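Local structure of arginine kinase (Anthopleura japonica, 4RF8) at residues Thr130-Ala135 against Ser244-Val249; Thr284-Ser289 against Gln346-Met351; Val290-Pro295 against Tyr332-Arg337. The protein catalyses the reversible transfer of a phosphate group from ATP to L-arginine, giving phospho-L-arginine and ADP. All coordinates share one frame; numbering follows the deposited sequence.

Contact 1: Thr130-Ala135 against Ser244-Val249; sequences TRIRVA and SDIGSV. With ADP (adenosine-5'-diphosphate), chain C.
One face of the antiparallel sheet in the phosphagen kinase catalytic domain meets a helix here while its other face holds the nucleotide, and Thr130 and Ile132 of strand 127-136 touch the start of helix 246-263. Thr130 uses both branches. With OG1 beside the backbone N (chi1 -60°), CG2 is swung anti to that N and lies 3.7 Å from Ile246 CA, also meeting CG2 of Val249. Its OG1 passes 3.4 Å from Ser244 CA and is hydrogen-bonded to the carbonyl of Gly243. Ile132 supplies the next step of the packing: its CG1 approaches Val249 CG1 at 3.8 Å, and Ile132 CD1 lies 3.9 Å from Ile246 CG1, the two isoleucines crossing at about a right angle. Asp245, just before the helix, is its N-cap; its OD1 accepts a weak bond from Ser248 N.

Arg131 and Arg133 project to the other face, toward ADP. The extended chain of Arg131 runs past the adenine and ribose, placing ADP O4' over the centre of its guanidinium face, while NH2 donates to ADP O2B at 3.1 Å. Arg133, bent at chi2 (-92°) and chi3, turns its guanidinium edge to the beta-phosphate, with NE donating to O2B and NH1 to O3B, both modelled so short that their lengths are doubtful. Paired arginines around the diphosphate, backed by a helix across the sheet, belong to the nucleotide site of the guanidino kinase fold.

Contact 2: Thr284-Ser289 against Gln346-Met351; sequences TGMRAS and QCVQDM. With ADP (adenosine-5'-diphosphate), chain C.
Strand 286-289 and helix 346-351 run nearly parallel, their axes 8.9 Å apart at closest approach and inclined by 23°, with Met286 and Ala288 facing Cys347, Val348 and Met351. This is alpha/beta layer packing in the catalytic domain: helix 344-369 covers the face of the antiparallel sheet that turns away from ADP, and sulfur atoms do much of the touching. Met286 SD sits 3.7 Å from Cys347 SG and 3.9 Å from Val348 CG2. The methionine reaches them because CG lies anti to the backbone N (chi1 169°) and the chain stays extended as far as the sulfur, bending only at the terminal methyl; it crosses the valine at about a right angle. One helical turn on, Met351 bends at chi2 and brings its SD over the strand, 3.4 Å from the carbonyl oxygen of Ala288 and 4.2 Å from Ala288 CB. Phe250 of helix 246-263 also packs on Met286 and Val348, so two helices share this buried layer.

At the entrance to the strand, Thr284 OG1 accepts from Met286 N, forming an ST turn. Arg287 and Ser289 point to the other face. The guanidinium of Arg287 carries ADP O1A over one face, offset toward its rim. On the adenine side, Ser289 OG lies 2.8 Å from ADP N7.

Contact 3: Val290-Pro295 against Tyr332-Arg337; sequences VHVKIP and YDISNR. With ADP (adenosine-5'-diphosphate), chain C.
Val290 pairs with Ile334 and Val292 with Tyr332 through backbone hydrogen bonds that make strands 290-293 and 332-336 antiparallel neighbours in the catalytic sheet. These two hydrogen-bonded pairs flank the non-hydrogen-bonded pair His291-Asp333. Ile334 N gives the straightest of the bonds to Val290 O, 2.9 Å long with 178° at the hydrogen, and the reverse bond from Val290 N to Ile334 O is more bent. In the second hydrogen-bonded pair Tyr332 N donates to Val292 O at 2.8 Å and Val292 N returns a bond to Tyr332 O. Between these two pairs, His291 CA approaches Tyr332 O at 3.4 Å in a CA-H...O contact.

Apolar packing occupies the face bearing Val290, Val292, Tyr332 and Ile334. CG1 of Val292 meets CG1 of Ile334 at 3.6 Å. Ile294, beyond the end of its strand, turns CG1 between the backbone N and the carbonyl carbon (chi1 47°), bringing it 3.5 Å from Tyr332 CD1; the two side chains cross at about a right angle. Its CD1 meets that of Ile334 tip to tip. Met351 and Val355 of helix 344-369 also pack against Ile334.

Polar and aromatic contacts gather on the opposite face. The His291 ring lies against adenine, with ADP C6 3.5 Å above its plane and toward the rim. In that ring's plane, NE2 donates a weak bond to Asp333 OD2 at 3.2 Å, the carboxylate turned 64° from the ring. Asp333 has a stronger partner in Arg287, through a salt bridge from OD1, so it links the histidine to an arginine beside the alpha-phosphate; Ser289 OG also lies near OD2. A histidine lying on the base, borne by an inner strand, belongs to the adenine pocket of the phosphagen kinase catalytic domain.

In the fold
All three contacts are largely buried and belong to one sheet in the first of the two repeats, with ADP on one of its faces. Contacts 1 and 2 join neighbouring strands to two different helices behind the sheet, so their chemistry is apolar: branched aliphatic groups in contact 1, mainly sulfur, with alanine and valine, in contact 2. Their helices meet where Ile246 packs on Met351. Contact 3, by contrast, lies within the sheet and rests on backbone pairing; it shares strand 286-293 with contact 2 and is nested inside the loop that contact 2 closes. Around the nucleotide, contact 1 serves mainly the diphosphate, contact 3 the adenine, and contact 2 reaches both.

Contact 1: Thr130-Ala135 against Ser244-Val249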
# COMPACT_ATOMS: atom_id res chain seq x y z
N THR A 130 1.56 -7.73 3.00
CA THR A 130 2.08 -8.88 3.72
C THR A 130 2.28 -8.48 5.18
O THR A 130 2.72 -7.36 5.46
CB THR A 130 3.41 -9.35 3.11
OG1 THR A 130 3.21 -9.72 1.75
CG2 THR A 130 3.98 -10.53 3.88
N ARG A 131 1.97 -9.38 6.10
CA ARG A 131 2.06 -9.06 7.52
C ARG A 131 2.34 -10.32 8.33
O ARG A 131 1.71 -11.36 8.11
CB ARG A 131 0.75 -8.42 7.99
CG ARG A 131 0.67 -8.08 9.47
CD ARG A 131 -0.75 -7.64 9.82
NE ARG A 131 -0.88 -7.18 11.20
CZ ARG A 131 -1.36 -7.93 12.19
NH1 ARG A 131 -1.45 -7.42 13.42
NH2 ARG A 131 -1.76 -9.17 11.97
N ILE A 132 3.29 -10.23 9.26
CA ILE A 132 3.55 -11.34 10.18
C ILE A 132 3.59 -10.85 11.63
O ILE A 132 4.35 -9.93 11.96
CB ILE A 132 4.86 -12.08 9.83
CG1 ILE A 132 4.88 -12.47 8.35
CG2 ILE A 132 5.02 -13.32 10.69
CD1 ILE A 132 6.19 -13.07 7.88
N ARG A 133 2.77 -11.47 12.47
CA ARG A 133 2.69 -11.11 13.88
C ARG A 133 3.12 -12.28 14.75
O ARG A 133 2.77 -13.42 14.45
CB ARG A 133 1.25 -10.70 14.23
CG ARG A 133 0.97 -10.47 15.73
CD ARG A 133 0.46 -11.73 16.45
NE ARG A 133 -0.93 -12.05 16.15
CZ ARG A 133 -1.56 -13.14 16.59
NH1 ARG A 133 -2.83 -13.35 16.28
NH2 ARG A 133 -0.91 -14.03 17.33
N VAL A 134 3.87 -12.01 15.82
CA VAL A 134 4.12 -13.00 16.85
C VAL A 134 3.80 -12.45 18.24
O VAL A 134 3.93 -11.25 18.49
CB VAL A 134 5.58 -13.54 16.83
CG1 VAL A 134 5.87 -14.25 15.53
CG2 VAL A 134 6.57 -12.41 17.06
N ALA A 135 3.36 -13.33 19.13
CA ALA A 135 3.13 -12.97 20.53
C ALA A 135 4.23 -13.59 21.39
O ALA A 135 4.53 -14.78 21.27
CB ALA A 135 1.76 -13.44 20.99
N SER A 244 4.37 -8.13 -1.72
CA SER A 244 4.34 -9.57 -1.48
C SER A 244 5.61 -10.16 -0.89
O SER A 244 5.69 -11.38 -0.70
CB SER A 244 4.06 -10.28 -2.80
OG SER A 244 4.94 -9.83 -3.81
N ASP A 245 6.60 -9.33 -0.59
CA ASP A 245 7.90 -9.85 -0.16
C ASP A 245 7.89 -10.41 1.27
O ASP A 245 8.45 -9.80 2.19
CB ASP A 245 8.99 -8.78 -0.32
CG ASP A 245 10.38 -9.38 -0.43
OD1 ASP A 245 10.53 -10.60 -0.21
OD2 ASP A 245 11.32 -8.62 -0.74
N ILE A 246 7.27 -11.57 1.44
CA ILE A 246 7.12 -12.20 2.76
C ILE A 246 8.47 -12.63 3.35
O ILE A 246 8.64 -12.63 4.57
CB ILE A 246 6.13 -13.39 2.71
CG1 ILE A 246 5.77 -13.86 4.12
CG2 ILE A 246 6.69 -14.54 1.89
CD1 ILE A 246 4.73 -14.96 4.17
N GLY A 247 9.42 -12.98 2.49
CA GLY A 247 10.75 -13.35 2.93
C GLY A 247 11.46 -12.18 3.60
O GLY A 247 12.11 -12.33 4.63
N SER A 248 11.32 -11.01 2.99
CA SER A 248 11.85 -9.78 3.57
C SER A 248 11.15 -9.45 4.88
O SER A 248 11.78 -9.06 5.86
CB SER A 248 11.69 -8.63 2.58
OG SER A 248 12.05 -7.40 3.17
N VAL A 249 9.83 -9.61 4.88
CA VAL A 249 9.02 -9.35 6.07
C VAL A 249 9.40 -10.26 7.23
O VAL A 249 9.51 -9.81 8.37
CB VAL A 249 7.51 -9.49 5.76
CG1 VAL A 249 6.69 -9.35 7.03
CG2 VAL A 249 7.08 -8.45 4.75
PB ADP C . -3.68 -10.51 14.89
O1B ADP C . -3.92 -9.16 15.52
O2B ADP C . -2.24 -10.76 14.53
O3B ADP C . -4.33 -11.65 15.63
PA ADP C . -5.72 -9.59 13.14
O1A ADP C . -6.56 -10.30 12.10
O2A ADP C . -6.35 -9.13 14.43
O3A ADP C . -4.43 -10.49 13.47
O5' ADP C . -5.05 -8.30 12.45
C5' ADP C . -5.29 -7.00 12.96
C4' ADP C . -5.37 -6.02 11.80
O4' ADP C . -4.31 -6.28 10.88
C3' ADP C . -6.69 -6.19 11.06
O3' ADP C . -7.38 -4.93 11.01
C2' ADP C . -6.31 -6.63 9.67
O2' ADP C . -7.09 -5.95 8.69
C1' ADP C . -4.84 -6.26 9.55
N9 ADP C . -4.13 -7.19 8.63
C8 ADP C . -4.11 -8.54 8.68
N7 ADP C . -3.37 -9.06 7.67
C5 ADP C . -2.91 -8.03 6.93
C6 ADP C . -2.07 -7.87 5.72
N6 ADP C . -1.56 -8.95 5.07
N1 ADP C . -1.84 -6.62 5.28
C2 ADP C . -2.34 -5.54 5.91
N3 ADP C . -3.10 -5.61 7.02
C4 ADP C . -3.42 -6.81 7.56

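Contact 2: Thr284-Ser289 against Gln346-Met351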
# COMPACT_ATOMS: atom_id res chain seq x y z
N THR A 284 3.94 -21.21 18.07
CA THR A 284 4.64 -20.16 17.33
C THR A 284 4.16 -18.79 17.78
O THR A 284 4.88 -17.80 17.65
CB THR A 284 4.38 -20.27 15.83
OG1 THR A 284 2.97 -20.16 15.57
CG2 THR A 284 4.88 -21.59 15.29
N GLY A 285 2.93 -18.74 18.29
CA GLY A 285 2.30 -17.47 18.61
C GLY A 285 2.19 -16.57 17.40
O GLY A 285 2.09 -15.35 17.52
N MET A 286 2.18 -17.20 16.22
CA MET A 286 2.36 -16.48 14.97
C MET A 286 1.15 -16.48 14.05
O MET A 286 0.51 -17.52 13.85
CB MET A 286 3.57 -17.03 14.20
CG MET A 286 3.68 -16.52 12.77
SD MET A 286 5.05 -17.20 11.82
CE MET A 286 6.42 -16.29 12.52
N ARG A 287 0.84 -15.31 13.51
CA ARG A 287 -0.11 -15.20 12.41
C ARG A 287 0.58 -14.53 11.22
O ARG A 287 0.85 -13.32 11.24
CB ARG A 287 -1.35 -14.41 12.83
CG ARG A 287 -2.40 -14.29 11.73
CD ARG A 287 -3.69 -13.67 12.23
NE ARG A 287 -4.73 -13.67 11.21
CZ ARG A 287 -4.95 -12.67 10.36
NH1 ARG A 287 -5.91 -12.76 9.45
NH2 ARG A 287 -4.21 -11.57 10.42
N ALA A 288 0.89 -15.32 10.20
CA ALA A 288 1.42 -14.79 8.95
C ALA A 288 0.25 -14.57 8.00
O ALA A 288 -0.62 -15.43 7.89
CB ALA A 288 2.43 -15.73 8.35
N SER A 289 0.23 -13.42 7.33
CA SER A 289 -0.94 -13.03 6.54
C SER A 289 -0.60 -12.30 5.25
O SER A 289 0.41 -11.60 5.15
CB SER A 289 -1.87 -12.17 7.39
OG SER A 289 -2.87 -11.56 6.60
N GLN A 346 8.28 -23.14 9.26
CA GLN A 346 7.34 -24.01 8.56
C GLN A 346 6.02 -23.30 8.29
O GLN A 346 5.40 -23.48 7.25
CB GLN A 346 7.10 -25.29 9.36
CG GLN A 346 8.23 -26.31 9.26
CD GLN A 346 8.12 -27.40 10.31
OE1 GLN A 346 7.60 -27.17 11.41
NE2 GLN A 346 8.61 -28.59 9.99
N CYS A 347 5.60 -22.49 9.26
CA CYS A 347 4.37 -21.72 9.15
C CYS A 347 4.42 -20.72 8.00
O CYS A 347 3.50 -20.64 7.18
CB CYS A 347 4.11 -20.99 10.47
SG CYS A 347 2.76 -19.80 10.43
N VAL A 348 5.51 -19.96 7.93
CA VAL A 348 5.73 -19.00 6.85
C VAL A 348 5.84 -19.72 5.50
O VAL A 348 5.27 -19.27 4.50
CB VAL A 348 6.99 -18.15 7.09
CG1 VAL A 348 7.25 -17.22 5.91
CG2 VAL A 348 6.85 -17.34 8.36
N GLN A 349 6.56 -20.83 5.47
CA GLN A 349 6.76 -21.59 4.24
C GLN A 349 5.43 -22.13 3.71
O GLN A 349 5.17 -22.09 2.51
CB GLN A 349 7.75 -22.73 4.46
CG GLN A 349 8.22 -23.38 3.16
CD GLN A 349 9.04 -22.44 2.31
OE1 GLN A 349 10.05 -21.90 2.75
NE2 GLN A 349 8.60 -22.22 1.07
N ASP A 350 4.60 -22.64 4.62
CA ASP A 350 3.27 -23.13 4.24
C ASP A 350 2.41 -22.00 3.69
O ASP A 350 1.65 -22.19 2.74
CB ASP A 350 2.59 -23.79 5.44
CG ASP A 350 3.17 -25.15 5.78
OD1 ASP A 350 3.78 -25.77 4.89
OD2 ASP A 350 3.00 -25.59 6.93
N MET A 351 2.51 -20.83 4.31
CA MET A 351 1.82 -19.64 3.82
C MET A 351 2.26 -19.30 2.41
O MET A 351 1.44 -19.06 1.53
CB MET A 351 2.10 -18.45 4.74
CG MET A 351 1.79 -17.09 4.12
SD MET A 351 0.28 -16.32 4.74
CE MET A 351 -0.90 -17.65 4.52
PB ADP C . -3.68 -10.51 14.89
O1B ADP C . -3.92 -9.16 15.52
O2B ADP C . -2.24 -10.76 14.53
O3B ADP C . -4.33 -11.65 15.63
PA ADP C . -5.72 -9.59 13.14
O1A ADP C . -6.56 -10.30 12.10
O2A ADP C . -6.35 -9.13 14.43
O3A ADP C . -4.43 -10.49 13.47
O5' ADP C . -5.05 -8.30 12.45
C5' ADP C . -5.29 -7.00 12.96
C4' ADP C . -5.37 -6.02 11.80
O4' ADP C . -4.31 -6.28 10.88
C3' ADP C . -6.69 -6.19 11.06
O3' ADP C . -7.38 -4.93 11.01
C2' ADP C . -6.31 -6.63 9.67
O2' ADP C . -7.09 -5.95 8.69
C1' ADP C . -4.84 -6.26 9.55
N9 ADP C . -4.13 -7.19 8.63
C8 ADP C . -4.11 -8.54 8.68
N7 ADP C . -3.37 -9.06 7.67
C5 ADP C . -2.91 -8.03 6.93
C6 ADP C . -2.07 -7.87 5.72
N6 ADP C . -1.56 -8.95 5.07
N1 ADP C . -1.84 -6.62 5.28
C2 ADP C . -2.34 -5.54 5.91
N3 ADP C . -3.10 -5.61 7.02
C4 ADP C . -3.42 -6.81 7.56

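Contact 3: Val290-Pro295 against Tyr332-Arg337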
# COMPACT_ATOMS: atom_id res chain seq x y z
N VAL A 290 -1.47 -12.47 4.25
CA VAL A 290 -1.32 -11.82 2.96
C VAL A 290 -2.69 -11.41 2.45
O VAL A 290 -3.64 -12.18 2.53
CB VAL A 290 -0.64 -12.77 1.93
CG1 VAL A 290 -0.93 -12.32 0.51
CG2 VAL A 290 0.87 -12.84 2.17
N HIS A 291 -2.80 -10.18 1.94
CA HIS A 291 -4.00 -9.76 1.25
C HIS A 291 -3.80 -9.95 -0.25
O HIS A 291 -2.86 -9.40 -0.84
CB HIS A 291 -4.36 -8.30 1.58
CG HIS A 291 -4.88 -8.11 2.97
ND1 HIS A 291 -5.35 -6.90 3.43
CD2 HIS A 291 -5.01 -8.98 4.00
CE1 HIS A 291 -5.74 -7.03 4.69
NE2 HIS A 291 -5.55 -8.28 5.06
N VAL A 292 -4.66 -10.75 -0.87
CA VAL A 292 -4.48 -11.14 -2.26
C VAL A 292 -5.81 -11.20 -3.01
O VAL A 292 -6.82 -11.65 -2.48
CB VAL A 292 -3.72 -12.49 -2.37
CG1 VAL A 292 -4.52 -13.60 -1.71
CG2 VAL A 292 -3.43 -12.83 -3.82
N LYS A 293 -5.79 -10.72 -4.25
CA LYS A 293 -6.98 -10.70 -5.09
C LYS A 293 -7.08 -12.01 -5.87
O LYS A 293 -6.33 -12.23 -6.83
CB LYS A 293 -6.91 -9.52 -6.06
CG LYS A 293 -8.19 -9.26 -6.84
CD LYS A 293 -8.01 -8.06 -7.75
CE LYS A 293 -9.34 -7.61 -8.34
NZ LYS A 293 -9.16 -6.48 -9.29
N ILE A 294 -8.00 -12.87 -5.45
CA ILE A 294 -8.17 -14.18 -6.08
C ILE A 294 -9.63 -14.52 -6.45
O ILE A 294 -10.12 -15.59 -6.08
CB ILE A 294 -7.61 -15.30 -5.16
CG1 ILE A 294 -8.12 -15.11 -3.72
CG2 ILE A 294 -6.09 -15.31 -5.18
CD1 ILE A 294 -7.82 -16.29 -2.80
N PRO A 295 -10.31 -13.63 -7.19
CA PRO A 295 -11.73 -13.89 -7.47
C PRO A 295 -11.98 -15.17 -8.26
O PRO A 295 -12.91 -15.92 -7.93
CB PRO A 295 -12.16 -12.67 -8.30
CG PRO A 295 -10.89 -12.14 -8.88
CD PRO A 295 -9.84 -12.39 -7.84
N TYR A 332 -8.84 -11.37 -0.58
CA TYR A 332 -8.98 -12.19 0.62
C TYR A 332 -7.77 -12.10 1.55
O TYR A 332 -6.65 -11.82 1.11
CB TYR A 332 -9.24 -13.65 0.24
CG TYR A 332 -10.59 -13.87 -0.39
CD1 TYR A 332 -10.75 -13.81 -1.77
CD2 TYR A 332 -11.71 -14.14 0.38
CE1 TYR A 332 -11.99 -14.00 -2.36
CE2 TYR A 332 -12.95 -14.33 -0.19
CZ TYR A 332 -13.08 -14.26 -1.56
OH TYR A 332 -14.31 -14.46 -2.14
N ASP A 333 -8.01 -12.34 2.83
CA ASP A 333 -6.94 -12.47 3.82
C ASP A 333 -6.56 -13.94 3.89
O ASP A 333 -7.38 -14.78 4.25
CB ASP A 333 -7.43 -11.99 5.19
CG ASP A 333 -6.34 -12.05 6.26
OD1 ASP A 333 -5.93 -13.16 6.64
OD2 ASP A 333 -5.93 -10.98 6.73
N ILE A 334 -5.32 -14.26 3.52
CA ILE A 334 -4.84 -15.63 3.60
C ILE A 334 -3.85 -15.76 4.76
O ILE A 334 -2.82 -15.08 4.78
CB ILE A 334 -4.16 -16.07 2.29
CG1 ILE A 334 -5.08 -15.82 1.10
CG2 ILE A 334 -3.78 -17.54 2.37
CD1 ILE A 334 -6.36 -16.63 1.12
N SER A 335 -4.16 -16.63 5.71
CA SER A 335 -3.32 -16.81 6.89
C SER A 335 -3.18 -18.28 7.28
O SER A 335 -3.98 -19.12 6.86
CB SER A 335 -3.86 -16.01 8.08
OG SER A 335 -5.20 -16.36 8.37
N ASN A 336 -2.16 -18.57 8.07
CA ASN A 336 -1.94 -19.91 8.58
C ASN A 336 -3.00 -20.31 9.60
O ASN A 336 -3.47 -19.48 10.38
CB ASN A 336 -0.57 -19.99 9.25
CG ASN A 336 -0.38 -18.91 10.30
OD1 ASN A 336 -0.56 -17.72 10.03
ND2 ASN A 336 -0.01 -19.32 11.51
N ARG A 337 -3.37 -21.59 9.59
CA ARG A 337 -4.32 -22.10 10.57
C ARG A 337 -3.60 -22.64 11.80
O ARG A 337 -4.18 -22.72 12.88
CB ARG A 337 -5.18 -23.20 9.95
CG ARG A 337 -6.62 -22.80 9.66
CD ARG A 337 -7.50 -24.02 9.45
NE ARG A 337 -7.39 -24.57 8.10
CZ ARG A 337 -8.39 -24.57 7.22
NH1 ARG A 337 -9.57 -24.07 7.55
NH2 ARG A 337 -8.21 -25.09 6.01
PB ADP C . -3.68 -10.51 14.89
O1B ADP C . -3.92 -9.16 15.52
O2B ADP C . -2.24 -10.76 14.53
O3B ADP C . -4.33 -11.65 15.63
PA ADP C . -5.72 -9.59 13.14
O1A ADP C . -6.56 -10.30 12.10
O2A ADP C . -6.35 -9.13 14.43
O3A ADP C . -4.43 -10.49 13.47
O5' ADP C . -5.05 -8.30 12.45
C5' ADP C . -5.29 -7.00 12.96
C4' ADP C . -5.37 -6.02 11.80
O4' ADP C . -4.31 -6.28 10.88
C3' ADP C . -6.69 -6.19 11.06
O3' ADP C . -7.38 -4.93 11.01
C2' ADP C . -6.31 -6.63 9.67
O2' ADP C . -7.09 -5.95 8.69
C1' ADP C . -4.84 -6.26 9.55
N9 ADP C . -4.13 -7.19 8.63
C8 ADP C . -4.11 -8.54 8.68
N7 ADP C . -3.37 -9.06 7.67
C5 ADP C . -2.91 -8.03 6.93
C6 ADP C . -2.07 -7.87 5.72
N6 ADP C . -1.56 -8.95 5.07
N1 ADP C . -1.84 -6.62 5.28
C2 ADP C . -2.34 -5.54 5.91
N3 ADP C . -3.10 -5.61 7.02
C4 ADP C . -3.42 -6.81 7.56